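Local coordinates for protein esterase A (Caulobacter crescentus, PDB 5GKV) that probably hydrolyses ester substrates as a serine hydrolase of the beta-lactamase and penicillin-binding-protein family, at residues R44-D56 with T269-H282. Numbering follows the deposited sequence.
Sequences RFAFAIEGEVVVD and TAPALARLMGALAH
Helix 270-281 packs along strand 44-49, their axes 7.2 Å apart at closest and inclined by 23°, and the type I' turn Ile-49 to Glu-52 brings Gly-51 against Gly-278, CA to CA 4.1 Å. Ala-46 and Ala-48 turn their methyls to the helix; Ala-46 CB lies 3.9 Å from Ala-274 CB and also meets Ala-270 and the ring of Pro-271. At the helix start, with CG of Arg-44 anti to the backbone N (chi1 -168°) and the chain extended to NE, its guanidinium reaches across Pro-271, whose CG sits 3.3 Å above one face, toward the rim. The same guanidinium makes a bidentate salt bridge to Asp-56 on the paired strand, NE to OD1 at 2.7 Å and NH2 to OD2, each oxygen using its syn lone pair; NH1 donates a hydrogen bond to Pro-72 O. Val-53 CG2 touches Arg-275 CG at 3.5 Å. A water accepts from Arg-275 NE and donates to Gly-51 O, while the far end of that arginine forms a salt bridge with Asp-287. Within the turn, Glu-50 CB stands over the centre of the His-282 ring, a CH-pi contact of 3.6 Å to the centroid. No hydrogen bond joins helix 270-281 directly to the 44-56 hairpin; Ala-46, Ala-48, Ala-274, Gly-51 and Gly-278 let the helix pack closely on one face of the family's antiparallel sheet, Phe-45 and Phe-47 pointing to helices on the other.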
# COMPACT_ATOMS: atom_id res chain seq x y z
N ARG A 44 5.92 7.55 -12.95
CA ARG A 44 7.00 8.23 -12.25
C ARG A 44 7.69 7.22 -11.35
O ARG A 44 7.04 6.39 -10.70
CB ARG A 44 6.46 9.42 -11.43
CG ARG A 44 7.54 10.37 -10.90
CD ARG A 44 6.89 11.56 -10.21
NE ARG A 44 7.84 12.61 -9.83
CZ ARG A 44 7.46 13.74 -9.25
NH1 ARG A 44 6.16 13.94 -8.97
NH2 ARG A 44 8.34 14.66 -8.93
N PHE A 45 9.02 7.25 -11.35
CA PHE A 45 9.81 6.34 -10.53
C PHE A 45 10.79 7.17 -9.73
O PHE A 45 11.52 7.99 -10.29
CB PHE A 45 10.59 5.31 -11.36
CG PHE A 45 11.45 4.39 -10.52
CD1 PHE A 45 10.87 3.37 -9.76
CD2 PHE A 45 12.84 4.53 -10.49
CE1 PHE A 45 11.66 2.52 -8.98
CE2 PHE A 45 13.64 3.67 -9.72
CZ PHE A 45 13.05 2.66 -8.96
N ALA A 46 10.82 6.93 -8.42
CA ALA A 46 11.69 7.67 -7.53
C ALA A 46 12.49 6.68 -6.69
O ALA A 46 11.95 5.67 -6.23
CB ALA A 46 10.89 8.62 -6.62
N PHE A 47 13.77 7.00 -6.48
CA PHE A 47 14.68 6.16 -5.71
C PHE A 47 15.42 7.06 -4.74
O PHE A 47 15.85 8.16 -5.10
CB PHE A 47 15.65 5.41 -6.65
CG PHE A 47 16.47 4.37 -5.96
CD1 PHE A 47 15.91 3.15 -5.61
CD2 PHE A 47 17.81 4.59 -5.69
CE1 PHE A 47 16.67 2.17 -4.99
CE2 PHE A 47 18.58 3.61 -5.07
CZ PHE A 47 18.01 2.41 -4.71
N ALA A 48 15.53 6.60 -3.48
CA ALA A 48 16.05 7.44 -2.41
C ALA A 48 17.14 6.70 -1.65
O ALA A 48 17.09 5.48 -1.46
CB ALA A 48 14.94 7.86 -1.43
N ILE A 49 18.14 7.46 -1.21
CA ILE A 49 19.24 6.95 -0.41
C ILE A 49 19.23 7.72 0.89
O ILE A 49 19.32 8.96 0.87
CB ILE A 49 20.60 7.10 -1.12
CG1 ILE A 49 20.63 6.25 -2.38
CG2 ILE A 49 21.73 6.71 -0.17
CD1 ILE A 49 21.86 6.50 -3.25
N GLU A 50 19.08 7.01 2.01
CA GLU A 50 18.98 7.62 3.33
C GLU A 50 17.96 8.74 3.34
O GLU A 50 18.21 9.84 3.84
CB GLU A 50 20.35 8.09 3.81
CG GLU A 50 21.35 6.94 3.80
CD GLU A 50 22.74 7.33 4.22
OE1 GLU A 50 23.09 8.53 4.13
OE2 GLU A 50 23.50 6.43 4.63
N GLY A 51 16.79 8.47 2.75
CA GLY A 51 15.69 9.41 2.76
C GLY A 51 15.75 10.52 1.73
O GLY A 51 14.78 11.27 1.60
N GLU A 52 16.86 10.64 1.00
CA GLU A 52 17.07 11.68 0.01
C GLU A 52 16.75 11.12 -1.37
O GLU A 52 17.40 10.18 -1.82
CB GLU A 52 18.52 12.13 0.04
CG GLU A 52 18.99 12.59 1.42
CD GLU A 52 19.90 13.80 1.34
OE1 GLU A 52 20.46 14.06 0.24
OE2 GLU A 52 20.07 14.47 2.39
N VAL A 53 15.78 11.73 -2.07
CA VAL A 53 15.46 11.28 -3.43
C VAL A 53 16.65 11.58 -4.34
O VAL A 53 17.09 12.73 -4.45
CB VAL A 53 14.18 11.96 -3.94
CG1 VAL A 53 13.97 11.66 -5.42
CG2 VAL A 53 12.98 11.51 -3.12
N VAL A 54 17.18 10.54 -5.00
CA VAL A 54 18.30 10.73 -5.93
C VAL A 54 17.89 10.51 -7.38
O VAL A 54 18.50 11.12 -8.28
CB VAL A 54 19.51 9.85 -5.56
CG1 VAL A 54 20.11 10.30 -4.23
CG2 VAL A 54 19.14 8.38 -5.51
N VAL A 55 16.90 9.67 -7.65
CA VAL A 55 16.35 9.49 -8.99
C VAL A 55 14.87 9.85 -8.92
O VAL A 55 14.17 9.39 -8.01
CB VAL A 55 16.51 8.05 -9.50
CG1 VAL A 55 15.87 7.89 -10.91
CG2 VAL A 55 17.98 7.62 -9.49
N ASP A 56 14.41 10.67 -9.85
CA ASP A 56 12.99 11.01 -9.92
C ASP A 56 12.68 11.26 -11.39
O ASP A 56 12.92 12.35 -11.90
CB ASP A 56 12.69 12.23 -9.04
CG ASP A 56 11.26 12.72 -9.18
OD1 ASP A 56 10.39 11.93 -9.59
OD2 ASP A 56 11.02 13.91 -8.86
N THR A 269 2.38 11.04 -5.22
CA THR A 269 3.42 10.97 -6.23
C THR A 269 4.47 9.95 -5.80
O THR A 269 4.57 9.58 -4.62
CB THR A 269 4.11 12.32 -6.43
OG1 THR A 269 4.84 12.65 -5.24
CG2 THR A 269 3.10 13.42 -6.76
N ALA A 270 5.27 9.50 -6.76
CA ALA A 270 6.31 8.53 -6.45
C ALA A 270 7.33 9.08 -5.45
O ALA A 270 7.65 8.38 -4.47
CB ALA A 270 6.96 8.05 -7.75
N PRO A 271 7.85 10.31 -5.60
CA PRO A 271 8.80 10.80 -4.58
C PRO A 271 8.21 10.89 -3.18
O PRO A 271 8.94 10.70 -2.19
CB PRO A 271 9.21 12.18 -5.11
CG PRO A 271 8.89 12.17 -6.55
CD PRO A 271 7.69 11.29 -6.69
N ALA A 272 6.93 11.24 -3.06
CA ALA A 272 6.33 11.29 -1.73
C ALA A 272 6.45 9.94 -1.03
O ALA A 272 6.85 9.86 0.14
CB ALA A 272 4.87 11.73 -1.82
N LEU A 273 6.16 8.85 -1.76
CA LEU A 273 6.27 7.52 -1.16
C LEU A 273 7.72 7.14 -0.92
O LEU A 273 8.04 6.52 0.11
CB LEU A 273 5.59 6.47 -2.06
CG LEU A 273 4.06 6.63 -2.15
CD1 LEU A 273 3.53 5.79 -3.31
CD2 LEU A 273 3.40 6.23 -0.83
N ALA A 274 8.61 7.49 -1.84
CA ALA A 274 10.02 7.15 -1.65
C ALA A 274 10.59 7.85 -0.43
O ALA A 274 11.40 7.26 0.31
CB ALA A 274 10.83 7.50 -2.92
N ARG A 275 10.18 9.10 -0.19
CA ARG A 275 10.64 9.81 1.00
C ARG A 275 10.08 9.19 2.27
O ARG A 275 10.81 9.00 3.25
CB ARG A 275 10.27 11.29 0.89
CG ARG A 275 10.97 12.02 -0.24
CD ARG A 275 10.55 13.48 -0.35
NE ARG A 275 10.77 14.18 0.91
CZ ARG A 275 10.05 15.22 1.33
NH1 ARG A 275 9.05 15.69 0.59
NH2 ARG A 275 10.32 15.78 2.51
N LEU A 276 8.78 8.86 2.27
CA LEU A 276 8.17 8.27 3.46
C LEU A 276 8.80 6.93 3.80
O LEU A 276 9.21 6.69 4.94
CB LEU A 276 6.65 8.15 3.28
CG LEU A 276 5.89 7.58 4.49
CD1 LEU A 276 6.03 8.50 5.69
CD2 LEU A 276 4.43 7.37 4.16
N MET A 277 8.88 6.02 2.81
CA MET A 277 9.55 4.75 3.04
C MET A 277 11.04 4.96 3.32
O MET A 277 11.64 4.16 4.04
CB MET A 277 9.37 3.81 1.85
CG MET A 277 7.93 3.44 1.54
SD MET A 277 7.01 2.74 2.93
CE MET A 277 7.68 1.07 2.89
N GLY A 278 11.63 6.03 2.77
CA GLY A 278 13.02 6.34 3.07
C GLY A 278 13.27 6.55 4.55
O GLY A 278 14.32 6.16 5.07
N ALA A 279 12.31 7.17 5.25
CA ALA A 279 12.45 7.32 6.69
C ALA A 279 12.55 5.97 7.39
O ALA A 279 13.34 5.79 8.31
CB ALA A 279 11.29 8.14 7.26
N LEU A 280 11.74 5.00 6.95
CA LEU A 280 11.83 3.64 7.48
C LEU A 280 13.12 2.93 7.08
O LEU A 280 13.52 1.97 7.74
CB LEU A 280 10.62 2.81 7.02
CG LEU A 280 9.25 3.46 7.23
CD1 LEU A 280 8.12 2.47 6.87
CD2 LEU A 280 9.11 3.93 8.68
N ALA A 281 13.79 3.38 6.02
CA ALA A 281 15.09 2.83 5.63
C ALA A 281 16.26 3.52 6.32
O ALA A 281 17.40 3.05 6.18
CB ALA A 281 15.29 2.93 4.11
N HIS A 282 16.02 4.62 7.03
CA HIS A 282 17.06 5.49 7.56
C HIS A 282 16.77 5.84 9.02
O HIS A 282 16.71 7.01 9.42
CB HIS A 282 17.18 6.75 6.69
CG HIS A 282 18.37 7.60 7.00
ND1 HIS A 282 19.63 7.09 7.17
CD2 HIS A 282 18.48 8.94 7.17
CE1 HIS A 282 20.48 8.07 7.43
NE2 HIS A 282 19.80 9.21 7.43
O HOH W 1 13.36 13.82 1.91